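Local coordinates for inactive Zymogen C11 Protease (Parabacteroides distasonis, PDB 6MZO), which probably cleaves peptide bonds as a clostripain-like cysteine protease of clan CD once activated, and is captured here as the inactive zymogen, at residues A[17-22]-A[30-35]; A[95-100]-A[148-153]; A[255-260]-A[282-287]. One frame throughout, in Å; residues are numbered along the deposited sequence.

Interaction 1 (A[17-22]-A[30-35])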
loop_
_atom_site.group_PDB
_atom_site.type_symbol
_atom_site.label_atom_id
_atom_site.label_comp_id
_atom_site.label_asym_id
_atom_site.label_seq_id
_atom_site.Cartn_x
_atom_site.Cartn_y
_atom_site.Cartn_z
ATOM N N ILE A 17 10.665 -6.656 -5.849
ATOM C CA ILE A 17 9.257 -7.065 -5.590
ATOM C C ILE A 17 9.328 -8.203 -4.576
ATOM O O ILE A 17 9.905 -9.278 -4.845
ATOM C CB ILE A 17 8.554 -7.483 -6.913
ATOM C CG1 ILE A 17 8.686 -6.406 -8.007
ATOM C CG2 ILE A 17 7.067 -7.904 -6.526
ATOM C CD1 ILE A 17 7.826 -6.732 -9.300
ATOM N N TYR A 18 8.717 -7.952 -3.409
ATOM C CA TYR A 18 8.844 -8.836 -2.261
ATOM C C TYR A 18 7.489 -9.441 -1.935
ATOM O O TYR A 18 6.542 -8.691 -1.600
ATOM C CB TYR A 18 9.348 -8.021 -1.060
ATOM C CG TYR A 18 9.673 -8.781 0.188
ATOM C CD1 TYR A 18 8.674 -9.137 1.069
ATOM C CD2 TYR A 18 10.980 -9.092 0.485
ATOM C CE1 TYR A 18 8.952 -9.842 2.267
ATOM C CE2 TYR A 18 11.296 -9.769 1.642
ATOM C CZ TYR A 18 10.262 -10.155 2.542
ATOM O OH TYR A 18 10.596 -10.809 3.718
ATOM N N PHE A 19 7.382 -10.758 -2.158
ATOM C CA PHE A 19 6.126 -11.465 -1.899
ATOM C C PHE A 19 6.178 -12.121 -0.551
ATOM O O PHE A 19 6.845 -13.150 -0.386
ATOM C CB PHE A 19 5.870 -12.522 -2.989
ATOM C CG PHE A 19 5.569 -11.967 -4.353
ATOM C CD1 PHE A 19 4.263 -11.681 -4.688
ATOM C CD2 PHE A 19 6.570 -11.742 -5.338
ATOM C CE1 PHE A 19 3.958 -11.177 -5.908
ATOM C CE2 PHE A 19 6.269 -11.240 -6.577
ATOM C CZ PHE A 19 4.943 -10.931 -6.894
ATOM N N ALA A 20 5.422 -11.573 0.389
ATOM C CA ALA A 20 5.310 -12.236 1.667
ATOM C C ALA A 20 4.165 -13.218 1.448
ATOM O O ALA A 20 3.006 -12.835 1.509
ATOM C CB ALA A 20 5.012 -11.242 2.753
ATOM N N GLY A 21 4.501 -14.442 1.084
ATOM C CA GLY A 21 3.526 -15.472 0.791
ATOM C C GLY A 21 3.504 -16.469 1.939
ATOM O O GLY A 21 3.365 -16.060 3.095
ATOM N N ASP A 22 3.665 -17.755 1.598
ATOM C CA ASP A 22 3.681 -18.897 2.531
ATOM C C ASP A 22 2.363 -18.964 3.288
ATOM O O ASP A 22 2.332 -18.979 4.518
ATOM C CB ASP A 22 4.868 -18.834 3.511
ATOM N N SER A 30 2.367 -17.204 -7.716
ATOM C CA SER A 30 2.696 -17.766 -9.050
ATOM C C SER A 30 2.028 -17.037 -10.215
ATOM O O SER A 30 2.676 -16.793 -11.271
ATOM C CB SER A 30 2.300 -19.261 -9.137
ATOM O OG SER A 30 2.903 -20.014 -8.107
ATOM N N GLN A 31 0.746 -16.696 -10.080
ATOM C CA GLN A 31 0.064 -15.916 -11.138
ATOM C C GLN A 31 0.700 -14.568 -11.351
ATOM O O GLN A 31 0.878 -14.133 -12.493
ATOM C CB GLN A 31 -1.413 -15.698 -10.780
ATOM C CG GLN A 31 -2.216 -14.960 -11.810
ATOM C CD GLN A 31 -3.702 -14.878 -11.411
ATOM O OE1 GLN A 31 -4.192 -15.681 -10.605
ATOM N NE2 GLN A 31 -4.410 -13.898 -11.965
ATOM N N ASN A 32 1.069 -13.899 -10.250
ATOM C CA ASN A 32 1.742 -12.602 -10.391
ATOM C C ASN A 32 3.103 -12.736 -11.013
ATOM O O ASN A 32 3.505 -11.853 -11.784
ATOM C CB ASN A 32 1.867 -11.913 -9.035
ATOM C CG ASN A 32 0.573 -11.261 -8.662
ATOM O OD1 ASN A 32 -0.071 -10.634 -9.514
ATOM N ND2 ASN A 32 0.132 -11.479 -7.446
ATOM N N LEU A 33 3.825 -13.783 -10.680
ATOM C CA LEU A 33 5.161 -13.972 -11.335
ATOM C C LEU A 33 4.989 -14.153 -12.859
ATOM O O LEU A 33 5.740 -13.622 -13.668
ATOM C CB LEU A 33 5.892 -15.179 -10.747
ATOM C CG LEU A 33 6.552 -14.747 -9.420
ATOM C CD1 LEU A 33 6.957 -16.008 -8.665
ATOM C CD2 LEU A 33 7.780 -13.908 -9.744
ATOM N N ARG A 34 3.947 -14.871 -13.262
ATOM C CA ARG A 34 3.638 -14.996 -14.675
ATOM C C ARG A 34 3.362 -13.607 -15.308
ATOM O O ARG A 34 3.843 -13.302 -16.432
ATOM C CB ARG A 34 2.420 -15.965 -14.853
ATOM C CG ARG A 34 1.994 -16.143 -16.320
ATOM C CD ARG A 34 0.893 -15.186 -16.751
ATOM N NE ARG A 34 -0.400 -15.624 -16.249
ATOM C CZ ARG A 34 -1.365 -14.858 -15.756
ATOM N NH1 ARG A 34 -2.508 -15.450 -15.362
ATOM N NH2 ARG A 34 -1.220 -13.529 -15.674
ATOM N N ALA A 35 2.569 -12.761 -14.620
ATOM C CA ALA A 35 2.248 -11.450 -15.148
ATOM C C ALA A 35 3.533 -10.575 -15.254
ATOM O O ALA A 35 3.681 -9.833 -16.223
ATOM C CB ALA A 35 1.196 -10.756 -14.244
#

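Interaction 2 (A[95-100]-A[148-153])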
loop_
_atom_site.group_PDB
_atom_site.type_symbol
_atom_site.label_atom_id
_atom_site.label_comp_id
_atom_site.label_asym_id
_atom_site.label_seq_id
_atom_site.Cartn_x
_atom_site.Cartn_y
_atom_site.Cartn_z
ATOM N N GLN A 95 17.030 -7.220 5.388
ATOM C CA GLN A 95 18.148 -8.104 4.987
ATOM C C GLN A 95 18.194 -8.252 3.449
ATOM O O GLN A 95 19.257 -8.112 2.818
ATOM C CB GLN A 95 18.012 -9.477 5.609
ATOM C CG GLN A 95 19.085 -10.434 5.105
ATOM C CD GLN A 95 18.905 -11.836 5.638
ATOM O OE1 GLN A 95 18.275 -12.033 6.688
ATOM N NE2 GLN A 95 19.447 -12.824 4.916
ATOM N N ILE A 96 17.026 -8.492 2.849
ATOM C CA ILE A 96 16.897 -8.668 1.418
ATOM C C ILE A 96 17.143 -7.339 0.691
ATOM O O ILE A 96 17.850 -7.305 -0.318
ATOM C CB ILE A 96 15.492 -9.201 1.045
ATOM C CG1 ILE A 96 15.256 -10.599 1.671
ATOM C CG2 ILE A 96 15.325 -9.233 -0.473
ATOM C CD1 ILE A 96 16.318 -11.712 1.296
ATOM N N ILE A 97 16.566 -6.249 1.214
ATOM C CA ILE A 97 16.793 -4.936 0.571
ATOM C C ILE A 97 18.300 -4.635 0.599
ATOM O O ILE A 97 18.889 -4.149 -0.408
ATOM C CB ILE A 97 16.003 -3.819 1.293
ATOM C CG1 ILE A 97 14.541 -3.958 1.018
ATOM C CG2 ILE A 97 16.488 -2.439 0.800
ATOM C CD1 ILE A 97 13.727 -3.132 1.986
ATOM N N ASP A 98 18.965 -4.886 1.739
ATOM C CA ASP A 98 20.380 -4.604 1.797
ATOM C C ASP A 98 21.137 -5.388 0.756
ATOM O O ASP A 98 22.073 -4.857 0.115
ATOM C CB ASP A 98 20.964 -4.934 3.196
ATOM C CG ASP A 98 20.498 -3.968 4.250
ATOM O OD1 ASP A 98 20.037 -2.870 3.923
ATOM O OD2 ASP A 98 20.594 -4.307 5.447
ATOM N N LYS A 99 20.784 -6.671 0.631
ATOM C CA LYS A 99 21.491 -7.504 -0.348
ATOM C C LYS A 99 21.271 -6.984 -1.783
ATOM O O LYS A 99 22.209 -6.882 -2.590
ATOM C CB LYS A 99 21.057 -8.973 -0.216
ATOM C CG LYS A 99 21.587 -9.826 -1.342
ATOM C CD LYS A 99 21.461 -11.318 -1.099
ATOM C CE LYS A 99 22.269 -12.110 -2.169
ATOM N NZ LYS A 99 23.718 -12.037 -1.860
ATOM N N VAL A 100 20.025 -6.643 -2.092
ATOM C CA VAL A 100 19.751 -6.163 -3.429
ATOM C C VAL A 100 20.499 -4.859 -3.727
ATOM O O VAL A 100 20.991 -4.681 -4.824
ATOM C CB VAL A 100 18.234 -5.995 -3.561
ATOM C CG1 VAL A 100 17.865 -5.163 -4.784
ATOM C CG2 VAL A 100 17.588 -7.391 -3.569
ATOM N N SER A 148 9.393 1.858 10.655
ATOM C CA SER A 148 10.662 1.997 11.320
ATOM C C SER A 148 11.759 1.267 10.530
ATOM O O SER A 148 12.857 1.800 10.327
ATOM C CB SER A 148 10.568 1.496 12.786
ATOM O OG SER A 148 11.843 1.597 13.366
ATOM N N ALA A 149 11.441 0.071 10.056
ATOM C CA ALA A 149 12.428 -0.763 9.366
ATOM C C ALA A 149 12.862 -0.098 8.064
ATOM O O ALA A 149 14.060 -0.127 7.749
ATOM C CB ALA A 149 11.857 -2.132 9.092
ATOM N N LEU A 150 11.920 0.546 7.369
ATOM C CA LEU A 150 12.227 1.124 6.044
ATOM C C LEU A 150 12.722 2.560 6.163
ATOM O O LEU A 150 13.221 3.126 5.188
ATOM C CB LEU A 150 10.990 1.063 5.107
ATOM C CG LEU A 150 10.486 -0.336 4.740
ATOM C CD1 LEU A 150 9.333 -0.270 3.663
ATOM C CD2 LEU A 150 11.710 -1.131 4.234
ATOM N N SER A 151 12.698 3.134 7.372
ATOM C CA SER A 151 13.067 4.544 7.483
ATOM C C SER A 151 14.535 4.829 7.089
ATOM O O SER A 151 14.833 5.963 6.716
ATOM C CB SER A 151 12.798 5.077 8.900
ATOM O OG SER A 151 13.747 4.524 9.787
ATOM N N LYS A 152 15.422 3.820 7.118
ATOM C CA LYS A 152 16.819 3.978 6.707
ATOM C C LYS A 152 17.071 3.993 5.193
ATOM O O LYS A 152 18.230 4.118 4.740
ATOM C CB LYS A 152 17.663 2.847 7.304
ATOM C CG LYS A 152 17.236 1.420 6.840
ATOM C CD LYS A 152 18.049 0.308 7.591
ATOM C CE LYS A 152 17.143 -0.887 7.977
ATOM N NZ LYS A 152 16.258 -0.626 9.188
ATOM N N TYR A 153 16.019 3.779 4.415
ATOM C CA TYR A 153 16.137 3.790 2.952
ATOM C C TYR A 153 15.533 5.000 2.296
ATOM O O TYR A 153 14.798 5.754 2.907
ATOM C CB TYR A 153 15.457 2.567 2.331
ATOM C CG TYR A 153 15.982 1.286 2.910
ATOM C CD1 TYR A 153 17.274 0.868 2.639
ATOM C CD2 TYR A 153 15.161 0.476 3.682
ATOM C CE1 TYR A 153 17.777 -0.305 3.176
ATOM C CE2 TYR A 153 15.644 -0.702 4.220
ATOM C CZ TYR A 153 16.948 -1.091 3.961
ATOM O OH TYR A 153 17.410 -2.267 4.509
#

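Interaction 3 (A[255-260]-A[282-287])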
loop_
_atom_site.group_PDB
_atom_site.type_symbol
_atom_site.label_atom_id
_atom_site.label_comp_id
_atom_site.label_asym_id
_atom_site.label_seq_id
_atom_site.Cartn_x
_atom_site.Cartn_y
_atom_site.Cartn_z
ATOM N N PHE A 255 -16.658 10.656 19.251
ATOM C CA PHE A 255 -17.586 9.544 19.330
ATOM C C PHE A 255 -18.970 9.967 18.878
ATOM O O PHE A 255 -19.806 9.126 18.539
ATOM C CB PHE A 255 -17.658 9.001 20.765
ATOM C CG PHE A 255 -16.374 8.306 21.246
ATOM C CD1 PHE A 255 -15.357 7.951 20.351
ATOM C CD2 PHE A 255 -16.212 8.029 22.583
ATOM C CE1 PHE A 255 -14.230 7.336 20.828
ATOM C CE2 PHE A 255 -15.085 7.384 23.075
ATOM C CZ PHE A 255 -14.082 7.034 22.187
ATOM N N ALA A 256 -19.228 11.261 18.869
ATOM C CA ALA A 256 -20.505 11.767 18.369
ATOM C C ALA A 256 -20.652 11.693 16.830
ATOM O O ALA A 256 -21.773 11.822 16.282
ATOM C CB ALA A 256 -20.720 13.230 18.869
ATOM N N VAL A 257 -19.567 11.464 16.104
ATOM C CA VAL A 257 -19.690 11.296 14.668
ATOM C C VAL A 257 -20.379 9.975 14.342
ATOM O O VAL A 257 -19.889 8.920 14.747
ATOM C CB VAL A 257 -18.327 11.297 13.978
ATOM C CG1 VAL A 257 -18.480 10.975 12.483
ATOM C CG2 VAL A 257 -17.543 12.590 14.291
ATOM N N PRO A 258 -21.474 10.019 13.573
ATOM C CA PRO A 258 -22.197 8.763 13.306
ATOM C C PRO A 258 -21.644 7.985 12.102
ATOM O O PRO A 258 -21.834 8.354 10.934
ATOM C CB PRO A 258 -23.635 9.247 13.037
ATOM C CG PRO A 258 -23.458 10.574 12.350
ATOM C CD PRO A 258 -22.118 11.178 12.912
ATOM N N VAL A 259 -20.974 6.872 12.384
ATOM C CA VAL A 259 -20.357 6.127 11.281
ATOM C C VAL A 259 -21.364 5.540 10.303
ATOM O O VAL A 259 -21.012 5.218 9.185
ATOM C CB VAL A 259 -19.461 4.981 11.744
ATOM C CG1 VAL A 259 -18.287 5.544 12.522
ATOM C CG2 VAL A 259 -20.275 3.971 12.549
ATOM N N SER A 260 -22.601 5.374 10.749
ATOM C CA SER A 260 -23.636 4.808 9.894
ATOM C C SER A 260 -23.947 5.712 8.699
ATOM O O SER A 260 -24.530 5.262 7.704
ATOM C CB SER A 260 -24.882 4.572 10.724
ATOM O OG SER A 260 -25.409 5.823 11.139
ATOM N N VAL A 282 -13.641 13.851 7.766
ATOM C CA VAL A 282 -13.234 15.217 8.085
ATOM C C VAL A 282 -14.373 16.212 7.881
ATOM O O VAL A 282 -14.563 17.138 8.713
ATOM C CB VAL A 282 -11.942 15.640 7.198
ATOM C CG1 VAL A 282 -11.774 17.149 7.211
ATOM C CG2 VAL A 282 -10.717 14.954 7.741
ATOM N N SER A 283 -15.213 15.993 6.864
ATOM C CA SER A 283 -16.337 16.904 6.636
ATOM C C SER A 283 -17.354 16.937 7.818
ATOM O O SER A 283 -18.103 17.906 7.976
ATOM C CB SER A 283 -17.077 16.536 5.311
ATOM O OG SER A 283 -17.956 15.431 5.556
ATOM N N ARG A 284 -17.335 15.912 8.677
ATOM C CA ARG A 284 -18.205 15.854 9.863
ATOM C C ARG A 284 -17.684 16.625 11.056
ATOM O O ARG A 284 -18.424 16.902 12.000
ATOM C CB ARG A 284 -18.416 14.417 10.349
ATOM C CG ARG A 284 -18.842 13.409 9.313
ATOM C CD ARG A 284 -19.954 13.933 8.520
ATOM N NE ARG A 284 -20.151 13.168 7.293
ATOM C CZ ARG A 284 -21.312 12.622 6.932
ATOM N NH1 ARG A 284 -22.405 12.769 7.725
ATOM N NH2 ARG A 284 -21.386 11.940 5.797
ATOM N N LEU A 285 -16.426 16.986 11.027
ATOM C CA LEU A 285 -15.758 17.619 12.164
ATOM C C LEU A 285 -15.260 19.019 11.842
ATOM O O LEU A 285 -15.246 19.887 12.733
ATOM C CB LEU A 285 -14.578 16.771 12.606
ATOM C CG LEU A 285 -14.958 15.449 13.303
ATOM C CD1 LEU A 285 -13.712 14.620 13.492
ATOM C CD2 LEU A 285 -15.588 15.725 14.687
ATOM N N ALA A 286 -14.841 19.228 10.586
ATOM C CA ALA A 286 -14.263 20.525 10.193
ATOM C C ALA A 286 -15.250 21.659 10.106
ATOM O O ALA A 286 -16.400 21.495 9.666
ATOM C CB ALA A 286 -13.558 20.381 8.808
ATOM N N THR A 287 -14.789 22.858 10.471
ATOM C CA THR A 287 -15.503 24.076 10.134
ATOM C C THR A 287 -15.398 24.240 8.597
ATOM O O THR A 287 -14.663 23.522 7.963
ATOM C CB THR A 287 -14.911 25.308 10.808
ATOM O OG1 THR A 287 -13.560 25.482 10.329
ATOM C CG2 THR A 287 -14.901 25.133 12.290
#

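Interaction 1 (A[17-22]-A[30-35])
The planes of the F19 ring and the N32 side-chain amide are only 21° apart, but the amide lies past the end of the ring and the two do not stack; the methylene of N32 and a methyl of L33 come in at a slant on one end of the ring, and the indole of W114 meets it with planes at about 50°. This is packing inside a beta-alpha-beta unit of the caspase-like fold: strand 14-19 puts F19 beneath helix 26-43, which leads on to the adjacent parallel strand 49-54. The backbones stay well separated, with F19 CA and N32 CA 9.6 Å apart, so side chains alone bridge the layers. F19 has CG anti to its own carbonyl carbon (chi1 -68°), and its CE1 reaches N32 CB at 3.8 Å. L33 is the looser neighbour, and both it and F19 also rest on I52 of the next strand. N32 sends the polar end of its buried side chain elsewhere: ND2 hydrogen-bonds to the backbone O of N191, which ties the amide to a loop while its aliphatic part stays on the ring. Even so, N32 ND2 passes only 4.1 Å from F19 CE1.

Interaction 2 (A[95-100]-A[148-153])
Helix 90-103 faces the type I turn L150-Y153 between helix 143-150 and strand 155-162, with I97 CA and Y153 CA 9.1 Å apart and the turn closed by Y153 N to L150 O. From it the tyrosine side chain spans the space between the helices of this alpha/beta fold. I97 covers one face of the ring: its CG2, anti to the backbone N, makes a CH-pi contact 3.6 Å from the Y153 ring centroid and 22° off the normal. The other branch skirts the ring, with I97 CD1 near Y153 CE2 and 3.6 Å from L150 CD2. On the opposite face lies K152, its CG above the ring centre, while its NZ turns back to the carbonyl of A149 (NZ to O, 2.7 Å), meeting a lone pair in the carbonyl plane. The phenol thus sits between two aliphatic chains, and its rim is used for polarity: Y153 OH donates to D98 OD1 at 2.8 Å, arriving 51° out of the carboxylate plane. A mostly apolar grip therefore ends in one directional bond at the exposed margin, where the carboxylate of D98 would be expected to polarise the phenol O-H and fix the ring's lengthwise position.

Interaction 3 (A[255-260]-A[282-287])
V257 holds CG1 anti to its backbone N (chi1 174°), which leaves CG2 beside that N, and this splits its two methyls between R284 and L285. In R284, chi1 (-50°) sets CG anti to the carbonyl carbon, facing V257, and the bend at chi2 (-48°) turns the rest of the chain onward. V257 CG1 lies 4.0 Å from R284 CG, and V257 CG2 lies 3.7 Å from L285 CD2; in each pair the side chains cross at about a right angle. The contact joins the loop after helix 251-255 to the turn that follows helix 278-283, far from the middle of the chain. V282 O accepts both L285 N (3.0 Å) and A286 N (2.8 Å), bonds that hold the backbone of the turn carrying R284 and L285. L285 reaches on to L245 and F246 of helix 235-246, so V257 and L285 join an apolar cluster with them. With an alanine at V257 both methyls would go, which would probably open a gap beside L285 CD2 and take this cover from the aliphatic stem of R284. The polar end of R284 is engaged otherwise, NH2 forming a salt bridge with D280. No hydrogen bond crosses between the two segments, so this part of the junction rests on van der Waals and hydrophobic contact, with the arginine's charge paired within its own side.

In the fold
Interactions 1 and 2 lie on opposite faces of the central sheet, their centres 19 Å apart, and strand 14-19 links them: F19 turns to helix 26-43, while Y18 turns the other way and packs its CE2 against I96 CG1 at 4.0 Å, on helix 90-103 of interaction 2. Interaction 3 is remote, its centre about 40 Å from that of interaction 1 and 39 Å from that of interaction 2, across the centre of the chain. In clan CD proteases the catalytic histidine and cysteine follow neighbouring sheet strands, here probably 109-115 and 155-162; interaction 1 abuts the first through W114, and the turn of interaction 2 leads into the second.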